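Local coordinates for DNA repair protein RAD2 (Saccharomyces cerevisiae, PDB 4Q0Z), which cuts DNA as a structure-specific, magnesium-dependent endonuclease of the XPG/RAD2 family, making an incision essential to nucleotide excision repair, at residues G199-Y204 against Y217-I222; N268-Y273 against I302-D307; P334-L339 against K353-L358. All coordinates share one frame; numbering follows the deposited sequence.

Contact 1. Residues G199-Y204 against Y217-I222; sequences GGTKIY and YDAESI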
loop_
_atom_site.group_PDB
_atom_site.type_symbol
_atom_site.label_atom_id
_atom_site.label_comp_id
_atom_site.label_asym_id
_atom_site.label_seq_id
_atom_site.Cartn_x
_atom_site.Cartn_y
_atom_site.Cartn_z
ATOM N N GLY A 199 12.639 18.593 22.865
ATOM C CA GLY A 199 12.091 18.993 24.153
ATOM C C GLY A 199 10.977 20.037 24.116
ATOM O O GLY A 199 10.670 20.673 25.117
ATOM N N GLY A 200 10.344 20.208 22.968
ATOM C CA GLY A 200 9.241 21.142 22.890
ATOM C C GLY A 200 7.928 20.600 23.431
ATOM O O GLY A 200 7.738 19.385 23.635
ATOM N N THR A 201 7.002 21.518 23.655
ATOM C CA THR A 201 5.646 21.152 24.013
ATOM C C THR A 201 4.765 22.346 23.672
ATOM O O THR A 201 5.281 23.361 23.205
ATOM C CB THR A 201 5.545 20.753 25.511
ATOM O OG1 THR A 201 4.196 20.388 25.817
ATOM C CG2 THR A 201 6.047 21.899 26.453
ATOM N N LYS A 202 3.457 22.225 23.897
ATOM C CA LYS A 202 2.503 23.294 23.603
ATOM C C LYS A 202 2.660 23.758 22.153
ATOM O O LYS A 202 2.993 24.907 21.859
ATOM C CB LYS A 202 2.674 24.452 24.574
ATOM C CG LYS A 202 2.390 24.084 26.007
ATOM C CD LYS A 202 2.554 25.310 26.907
ATOM C CE LYS A 202 1.803 25.141 28.228
ATOM N NZ LYS A 202 2.429 25.893 29.365
ATOM N N ILE A 203 2.415 22.813 21.263
ATOM C CA ILE A 203 2.666 22.955 19.865
ATOM C C ILE A 203 1.348 23.259 19.219
ATOM O O ILE A 203 0.344 22.597 19.498
ATOM C CB ILE A 203 3.223 21.636 19.302
ATOM C CG1 ILE A 203 4.509 21.271 20.043
ATOM C CG2 ILE A 203 3.493 21.750 17.830
ATOM C CD1 ILE A 203 5.506 22.417 20.042
ATOM N N TYR A 204 1.347 24.284 18.372
ATOM C CA TYR A 204 0.167 24.635 17.609
ATOM C C TYR A 204 0.417 24.328 16.140
ATOM O O TYR A 204 1.204 25.000 15.475
ATOM C CB TYR A 204 -0.167 26.096 17.826
ATOM C CG TYR A 204 -0.607 26.401 19.235
ATOM C CD1 TYR A 204 0.330 26.607 20.257
ATOM C CD2 TYR A 204 -1.965 26.486 19.552
ATOM C CE1 TYR A 204 -0.078 26.891 21.562
ATOM C CE2 TYR A 204 -2.383 26.757 20.845
ATOM C CZ TYR A 204 -1.438 26.969 21.839
ATOM O OH TYR A 204 -1.870 27.248 23.103
ATOM N N TYR A 217 -0.921 20.281 20.675
ATOM C CA TYR A 217 -0.262 19.078 21.170
ATOM C C TYR A 217 0.600 19.470 22.345
ATOM O O TYR A 217 1.137 20.583 22.372
ATOM C CB TYR A 217 0.633 18.469 20.086
ATOM C CG TYR A 217 -0.089 17.965 18.854
ATOM C CD1 TYR A 217 -0.427 18.832 17.811
ATOM C CD2 TYR A 217 -0.413 16.610 18.719
ATOM C CE1 TYR A 217 -1.086 18.378 16.678
ATOM C CE2 TYR A 217 -1.075 16.135 17.579
ATOM C CZ TYR A 217 -1.402 17.021 16.568
ATOM O OH TYR A 217 -2.072 16.555 15.467
ATOM N N ASP A 218 0.750 18.575 23.317
ATOM C CA ASP A 218 1.682 18.825 24.425
ATOM C C ASP A 218 2.313 17.514 24.916
ATOM O O ASP A 218 1.765 16.433 24.704
ATOM C CB ASP A 218 0.994 19.571 25.572
ATOM C CG ASP A 218 0.036 18.681 26.353
ATOM O OD1 ASP A 218 0.523 17.883 27.177
ATOM O OD2 ASP A 218 -1.194 18.766 26.136
ATOM N N ALA A 219 3.458 17.630 25.579
ATOM C CA ALA A 219 4.268 16.475 25.946
ATOM C C ALA A 219 3.553 15.556 26.922
ATOM O O ALA A 219 3.679 14.339 26.834
ATOM C CB ALA A 219 5.600 16.935 26.553
ATOM N N GLU A 220 2.817 16.138 27.863
ATOM C CA GLU A 220 2.164 15.342 28.894
ATOM C C GLU A 220 0.998 14.500 28.332
ATOM O O GLU A 220 0.847 13.349 28.707
ATOM C CB GLU A 220 1.737 16.206 30.083
ATOM C CG GLU A 220 2.888 16.630 31.019
ATOM C CD GLU A 220 3.852 17.669 30.416
ATOM O OE1 GLU A 220 3.402 18.733 29.922
ATOM O OE2 GLU A 220 5.079 17.419 30.446
ATOM N N SER A 221 0.195 15.065 27.429
ATOM C CA SER A 221 -0.887 14.307 26.800
ATOM C C SER A 221 -0.339 13.140 25.990
ATOM O O SER A 221 -0.885 12.042 25.996
ATOM C CB SER A 221 -1.709 15.213 25.891
ATOM O OG SER A 221 -2.166 16.317 26.639
ATOM N N ILE A 222 0.767 13.390 25.310
ATOM C CA ILE A 222 1.464 12.344 24.592
ATOM C C ILE A 222 2.026 11.270 25.542
ATOM O O ILE A 222 1.877 10.075 25.274
ATOM C CB ILE A 222 2.545 12.944 23.681
ATOM C CG1 ILE A 222 1.869 13.621 22.477
ATOM C CG2 ILE A 222 3.534 11.882 23.240
ATOM C CD1 ILE A 222 2.744 14.625 21.802
HETATM O O HOH W 1 3.174 20.473 28.284
#
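Ile203 and Tyr217 form an antiparallel hydrogen-bonded pair in the central sheet of the nuclease core, where strand 203-205 meets strand 213-217 within the I-domain. Ile203 N donates to Tyr217 O at 2.8 Å, and Tyr217 N returns a bond to Ile203 O at 2.9 Å. Lys202, with its positive phi, and Ile203 together face Tyr217, which makes a G1 beta bulge. On the face shared by the pair, Ile203 CB lies 4.2 Å from Tyr217 CB, and both side chains run on to Phe196. The Tyr217 hydroxyl finds its partner in Glu215.

Beyond the bulge the backbone bonding gives way to a side chain. Thr201 OG1 is anti to the backbone N (chi1 -179°) and from there accepts a nearly straight bond from Ala219 N at 2.9 Å, in the first turn of helix 219-226. A water bonds the same hydroxyl, though its onward link to Glu220 OE1 is doubtful because the distance is too short. Asp218 caps this helix, its OD1 taking Ser221 N at 2.8 Å from above the carboxylate plane while OD2 receives Ser221 OG. Such a bulged strand pair leading straight into an N-capped helix belongs here to the PIN-like alpha/beta nuclease fold.

Contact 2. Residues N268-Y273 against I302-D307; sequences NFKDWY and IILDDD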
loop_
_atom_site.group_PDB
_atom_site.type_symbol
_atom_site.label_atom_id
_atom_site.label_comp_id
_atom_site.label_asym_id
_atom_site.label_seq_id
_atom_site.Cartn_x
_atom_site.Cartn_y
_atom_site.Cartn_z
ATOM N N ASN A 268 17.282 -3.114 24.144
ATOM C CA ASN A 268 16.597 -4.374 24.406
ATOM C C ASN A 268 16.084 -5.012 23.128
ATOM O O ASN A 268 16.008 -6.227 23.019
ATOM C CB ASN A 268 15.416 -4.183 25.357
ATOM C CG ASN A 268 15.838 -3.689 26.724
ATOM O OD1 ASN A 268 16.999 -3.806 27.112
ATOM N ND2 ASN A 268 14.890 -3.127 27.464
ATOM N N PHE A 269 15.715 -4.171 22.175
ATOM C CA PHE A 269 15.199 -4.622 20.905
ATOM C C PHE A 269 16.365 -5.237 20.149
ATOM O O PHE A 269 16.246 -6.349 19.623
ATOM C CB PHE A 269 14.557 -3.436 20.149
ATOM C CG PHE A 269 14.290 -3.695 18.685
ATOM C CD1 PHE A 269 13.454 -4.726 18.280
ATOM C CD2 PHE A 269 14.839 -2.875 17.721
ATOM C CE1 PHE A 269 13.199 -4.952 16.933
ATOM C CE2 PHE A 269 14.590 -3.095 16.373
ATOM C CZ PHE A 269 13.767 -4.130 15.978
ATOM N N LYS A 270 17.508 -4.551 20.139
ATOM C CA LYS A 270 18.676 -5.125 19.473
ATOM C C LYS A 270 19.128 -6.424 20.151
ATOM O O LYS A 270 19.412 -7.406 19.476
ATOM C CB LYS A 270 19.847 -4.149 19.352
ATOM C CG LYS A 270 21.024 -4.795 18.616
ATOM C CD LYS A 270 22.167 -3.850 18.323
ATOM C CE LYS A 270 22.843 -3.401 19.589
ATOM N NZ LYS A 270 23.972 -2.474 19.305
ATOM N N ASP A 271 19.177 -6.427 21.480
ATOM C CA ASP A 271 19.551 -7.629 22.219
ATOM C C ASP A 271 18.630 -8.808 21.890
ATOM O O ASP A 271 19.103 -9.907 21.654
ATOM C CB ASP A 271 19.603 -7.371 23.737
ATOM C CG ASP A 271 20.770 -6.481 24.137
ATOM O OD1 ASP A 271 21.633 -6.219 23.278
ATOM O OD2 ASP A 271 20.828 -6.033 25.302
ATOM N N TRP A 272 17.322 -8.576 21.850
ATOM C CA TRP A 272 16.391 -9.650 21.516
ATOM C C TRP A 272 16.637 -10.186 20.099
ATOM O O TRP A 272 16.605 -11.400 19.860
ATOM C CB TRP A 272 14.939 -9.195 21.665
ATOM C CG TRP A 272 13.946 -10.042 20.891
ATOM C CD1 TRP A 272 13.309 -11.175 21.330
ATOM C CD2 TRP A 272 13.467 -9.805 19.559
ATOM N NE1 TRP A 272 12.479 -11.669 20.344
ATOM C CE2 TRP A 272 12.558 -10.851 19.247
ATOM C CE3 TRP A 272 13.739 -8.835 18.590
ATOM C CZ2 TRP A 272 11.906 -10.935 18.014
ATOM C CZ3 TRP A 272 13.088 -8.923 17.356
ATOM C CH2 TRP A 272 12.182 -9.961 17.085
ATOM N N TYR A 273 16.896 -9.287 19.163
ATOM C CA TYR A 273 17.108 -9.714 17.789
ATOM C C TYR A 273 18.333 -10.637 17.720
ATOM O O TYR A 273 18.267 -11.718 17.154
ATOM C CB TYR A 273 17.260 -8.489 16.892
ATOM C CG TYR A 273 17.276 -8.751 15.403
ATOM C CD1 TYR A 273 16.361 -9.603 14.802
ATOM C CD2 TYR A 273 18.192 -8.099 14.591
ATOM C CE1 TYR A 273 16.378 -9.811 13.424
ATOM C CE2 TYR A 273 18.219 -8.299 13.232
ATOM C CZ TYR A 273 17.315 -9.150 12.647
ATOM O OH TYR A 273 17.371 -9.320 11.275
ATOM N N ILE A 302 17.340 -6.704 7.519
ATOM C CA ILE A 302 17.741 -5.692 8.481
ATOM C C ILE A 302 18.996 -6.076 9.243
ATOM O O ILE A 302 19.087 -7.150 9.823
ATOM C CB ILE A 302 16.601 -5.371 9.472
ATOM C CG1 ILE A 302 15.474 -4.615 8.751
ATOM C CG2 ILE A 302 17.119 -4.558 10.663
ATOM C CD1 ILE A 302 15.914 -3.293 8.102
ATOM N N ILE A 303 19.970 -5.183 9.229
ATOM C CA ILE A 303 21.116 -5.320 10.100
ATOM C C ILE A 303 21.033 -4.259 11.205
ATOM O O ILE A 303 20.848 -3.071 10.923
ATOM C CB ILE A 303 22.434 -5.180 9.311
ATOM C CG1 ILE A 303 22.632 -6.385 8.394
ATOM C CG2 ILE A 303 23.611 -5.045 10.255
ATOM C CD1 ILE A 303 23.898 -6.325 7.549
ATOM N N LEU A 304 21.135 -4.700 12.460
ATOM C CA LEU A 304 21.302 -3.796 13.600
ATOM C C LEU A 304 22.750 -3.859 14.097
ATOM O O LEU A 304 23.145 -4.815 14.778
ATOM C CB LEU A 304 20.319 -4.149 14.727
ATOM C CG LEU A 304 18.829 -4.166 14.340
ATOM C CD1 LEU A 304 17.944 -4.498 15.541
ATOM C CD2 LEU A 304 18.388 -2.839 13.698
ATOM N N ASP A 305 23.548 -2.851 13.743
ATOM C CA ASP A 305 24.979 -2.877 14.062
ATOM C C ASP A 305 25.345 -2.147 15.360
ATOM O O ASP A 305 24.481 -1.846 16.182
ATOM C CB ASP A 305 25.834 -2.383 12.880
ATOM C CG ASP A 305 25.628 -0.879 12.556
ATOM O OD1 ASP A 305 25.346 -0.067 13.467
ATOM O OD2 ASP A 305 25.770 -0.506 11.367
ATOM N N ASP A 306 26.633 -1.858 15.526
ATOM C CA ASP A 306 27.138 -1.275 16.761
ATOM C C ASP A 306 26.725 0.185 16.930
ATOM O O ASP A 306 26.841 0.731 18.020
ATOM C CB ASP A 306 28.660 -1.409 16.836
ATOM C CG ASP A 306 29.122 -2.860 16.880
ATOM O OD1 ASP A 306 28.642 -3.612 17.758
ATOM O OD2 ASP A 306 29.962 -3.249 16.037
ATOM N N ASP A 307 26.243 0.814 15.861
ATOM C CA ASP A 307 25.773 2.203 15.948
ATOM C C ASP A 307 24.259 2.249 16.145
ATOM O O ASP A 307 23.611 3.262 15.864
ATOM C CB ASP A 307 26.162 3.020 14.694
ATOM C CG ASP A 307 27.672 3.227 14.559
ATOM O OD1 ASP A 307 28.341 3.515 15.578
ATOM O OD2 ASP A 307 28.192 3.101 13.427
HETATM O O HOH W 2 25.813 -4.266 18.335
#
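Tyr273 OH donates to Ile302 O at 3.1 Å, and Lys270 NZ donates to Asp305 O at 3.2 Å, so two side chains of helix 266-275 grip backbone carbonyls of the loop that follows helix 288-299. The phenol hydroxyl lies 18° from the plane of the Ile302 carbonyl, which sits at the edge of the tyrosine ring. The ammonium instead comes from above the Asp305 carbonyl plane, 36° out of it. Lys270 reaches there by an extended start and a bend at chi3 (67°) that turns CE aside, after which the extended last bond carries NZ to the carbonyl. NZ also bonds to Phe308 O and, at 2.7 Å, to a water that donates in turn to Asp306 OD1. Asp305 itself forms an Asx turn, its OD1 accepting from Asp307 N.

Between the two polar grips Leu304 projects toward the helix. Its CD1 is wedged between two rings, 3.7 Å from Phe269 CE2 and 3.7 Å from Tyr273 CD2, meeting each obliquely. The methylenes of Lys270 run antiparallel alongside Leu304, Lys270 CG lying 4.0 Å from Leu304 CB. Leu293 and Leu297 of helix 288-299 extend this apolar cluster around Phe269, and Leu248 touches Leu304 as well.

Because the direct bonds are made to main-chain oxygens, they probably hold the path of the loop largely without reference to its side chains, with Leu304 supplying the apolar fit. The carboxylates of Asp305 and Asp306 do not touch the ammonium but probably add a favourable field around it.

Contact 3. Residues P334-L339 against K353-L358; sequences PDLDML and KSDEIL
Leu339 and Leu358 make the close-packed part of this helix-helix contact, between helix 336-347 and helix 351-361. Leu358 CD1 reaches Leu339 CB at 3.6 Å and lies 4.0 Å from Leu339 CD1. Both residues are buried, for Phe161 of helix 148-161 touches each of them and Phe58 of helix 52-66 adds to the cover on Leu358.

The Leu336 side is looser and partly open to solvent. A chi1 near 180° (-176°) turns the Leu336 branch away from its own amide nitrogen and across to the second helix, where Leu336 CD1 stands 4.1 Å from Leu358 CB. Leu336 CD1 also lies 3.6 Å from Asp355 OD1, the leucine and aspartate side chains crossing at about a right angle. This is a van der Waals approach to a carboxylate already engaged elsewhere, since Asp355 OD2 forms a salt bridge with Arg340. No hydrogen bond joins the two segments.

Asp335 sets the start of the first helix as its N-cap, OD1 accepting from Met338 N at 3.1 Å from well above the carboxylate plane. Two consecutive short helices, linked by a brief turn and held by leucines, form a helical hairpin packed against helices 52-66 and 148-161 of the nuclease domain.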
loop_
_atom_site.group_PDB
_atom_site.type_symbol
_atom_site.label_atom_id
_atom_site.label_comp_id
_atom_site.label_asym_id
_atom_site.label_seq_id
_atom_site.Cartn_x
_atom_site.Cartn_y
_atom_site.Cartn_z
ATOM N N PRO A 334 2.693 48.006 14.005
ATOM C CA PRO A 334 3.006 48.044 12.578
ATOM C C PRO A 334 3.144 49.493 12.102
ATOM O O PRO A 334 2.345 50.346 12.494
ATOM C CB PRO A 334 1.790 47.371 11.925
ATOM C CG PRO A 334 1.093 46.633 13.035
ATOM C CD PRO A 334 1.351 47.469 14.264
ATOM N N ASP A 335 4.157 49.757 11.281
ATOM C CA ASP A 335 4.431 51.101 10.750
ATOM C C ASP A 335 3.762 51.287 9.383
ATOM O O ASP A 335 4.291 50.843 8.359
ATOM C CB ASP A 335 5.947 51.264 10.618
ATOM C CG ASP A 335 6.365 52.676 10.296
ATOM O OD1 ASP A 335 5.655 53.379 9.535
ATOM O OD2 ASP A 335 7.435 53.071 10.798
ATOM N N LEU A 336 2.606 51.934 9.359
ATOM C CA LEU A 336 1.857 52.066 8.104
ATOM C C LEU A 336 2.665 52.700 6.965
ATOM O O LEU A 336 2.709 52.157 5.851
ATOM C CB LEU A 336 0.548 52.833 8.313
ATOM C CG LEU A 336 -0.363 52.937 7.089
ATOM C CD1 LEU A 336 -0.641 51.560 6.529
ATOM C CD2 LEU A 336 -1.672 53.659 7.431
ATOM N N ASP A 337 3.309 53.833 7.249
ATOM C CA ASP A 337 4.071 54.534 6.223
ATOM C C ASP A 337 5.167 53.641 5.650
ATOM O O ASP A 337 5.373 53.617 4.435
ATOM C CB ASP A 337 4.669 55.861 6.744
ATOM C CG ASP A 337 3.606 56.832 7.238
ATOM O OD1 ASP A 337 2.404 56.605 6.975
ATOM O OD2 ASP A 337 3.975 57.820 7.902
ATOM N N MET A 338 5.875 52.906 6.511
ATOM C CA MET A 338 6.942 52.036 6.000
ATOM C C MET A 338 6.429 50.761 5.323
ATOM O O MET A 338 7.096 50.205 4.452
ATOM C CB MET A 338 7.970 51.701 7.079
ATOM C CG MET A 338 8.696 52.933 7.633
ATOM S SD MET A 338 9.603 53.857 6.373
ATOM C CE MET A 338 11.011 52.790 6.050
ATOM N N LEU A 339 5.242 50.304 5.707
ATOM C CA LEU A 339 4.668 49.124 5.063
ATOM C C LEU A 339 4.120 49.487 3.687
ATOM O O LEU A 339 4.274 48.717 2.729
ATOM C CB LEU A 339 3.601 48.477 5.947
ATOM C CG LEU A 339 4.143 47.731 7.179
ATOM C CD1 LEU A 339 3.082 47.600 8.253
ATOM C CD2 LEU A 339 4.662 46.338 6.817
ATOM N N LYS A 353 -4.086 50.302 -1.607
ATOM C CA LYS A 353 -4.212 48.849 -1.602
ATOM C C LYS A 353 -3.672 48.251 -0.301
ATOM O O LYS A 353 -4.287 47.354 0.278
ATOM C CB LYS A 353 -3.505 48.234 -2.808
ATOM C CG LYS A 353 -3.582 46.728 -2.844
ATOM C CD LYS A 353 -2.991 46.156 -4.116
ATOM C CE LYS A 353 -3.113 44.632 -4.133
ATOM N NZ LYS A 353 -2.594 44.047 -5.399
ATOM N N SER A 354 -2.530 48.757 0.158
ATOM C CA SER A 354 -1.984 48.347 1.445
ATOM C C SER A 354 -2.853 48.836 2.596
ATOM O O SER A 354 -3.051 48.123 3.576
ATOM C CB SER A 354 -0.533 48.809 1.619
ATOM O OG SER A 354 0.335 48.023 0.815
ATOM N N ASP A 355 -3.388 50.044 2.465
ATOM C CA ASP A 355 -4.205 50.628 3.520
ATOM C C ASP A 355 -5.454 49.786 3.817
ATOM O O ASP A 355 -5.827 49.586 4.976
ATOM C CB ASP A 355 -4.619 52.046 3.134
ATOM C CG ASP A 355 -3.509 53.073 3.358
ATOM O OD1 ASP A 355 -2.331 52.681 3.515
ATOM O OD2 ASP A 355 -3.823 54.286 3.372
ATOM N N GLU A 356 -6.079 49.297 2.752
ATOM C CA GLU A 356 -7.337 48.565 2.817
ATOM C C GLU A 356 -7.222 47.332 3.708
ATOM O O GLU A 356 -8.160 46.969 4.404
ATOM C CB GLU A 356 -7.755 48.156 1.405
ATOM C CG GLU A 356 -9.167 47.628 1.287
ATOM C CD GLU A 356 -9.525 47.281 -0.146
ATOM O OE1 GLU A 356 -8.749 47.648 -1.061
ATOM O OE2 GLU A 356 -10.576 46.638 -0.356
ATOM N N ILE A 357 -6.051 46.711 3.687
ATOM C CA ILE A 357 -5.758 45.576 4.539
ATOM C C ILE A 357 -5.161 45.983 5.882
ATOM O O ILE A 357 -5.596 45.519 6.927
ATOM C CB ILE A 357 -4.747 44.646 3.870
ATOM C CG1 ILE A 357 -5.272 44.153 2.526
ATOM C CG2 ILE A 357 -4.415 43.473 4.786
ATOM C CD1 ILE A 357 -4.336 43.157 1.862
ATOM N N LEU A 358 -4.154 46.847 5.855
ATOM C CA LEU A 358 -3.386 47.117 7.059
ATOM C C LEU A 358 -4.121 47.982 8.086
ATOM O O LEU A 358 -3.981 47.768 9.290
ATOM C CB LEU A 358 -2.026 47.731 6.706
ATOM C CG LEU A 358 -1.077 46.821 5.924
ATOM C CD1 LEU A 358 0.163 47.595 5.538
ATOM C CD2 LEU A 358 -0.710 45.560 6.714
#

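The three contacts lie in series along the chain and do not touch. Contact 1 is nearest the middle of the molecule, where main-chain bonds of the central sheet dominate; of the predicted metal ligands, Asp192 is about 8 Å from Ile203, side chain to side chain, and Glu173 lies about as near to Gly200. Contacts 2 and 3 lie on opposite sides of the chain's centre, their own centres about 59 Å apart, away from the annotated sites. Contact 2 ties a helix to an irregular loop through side-chain donors and main-chain acceptors, with exposed aspartates at its border. Contact 3 joins two helices mainly by leucine packing, with one carboxylate at its edge and no hydrogen bond.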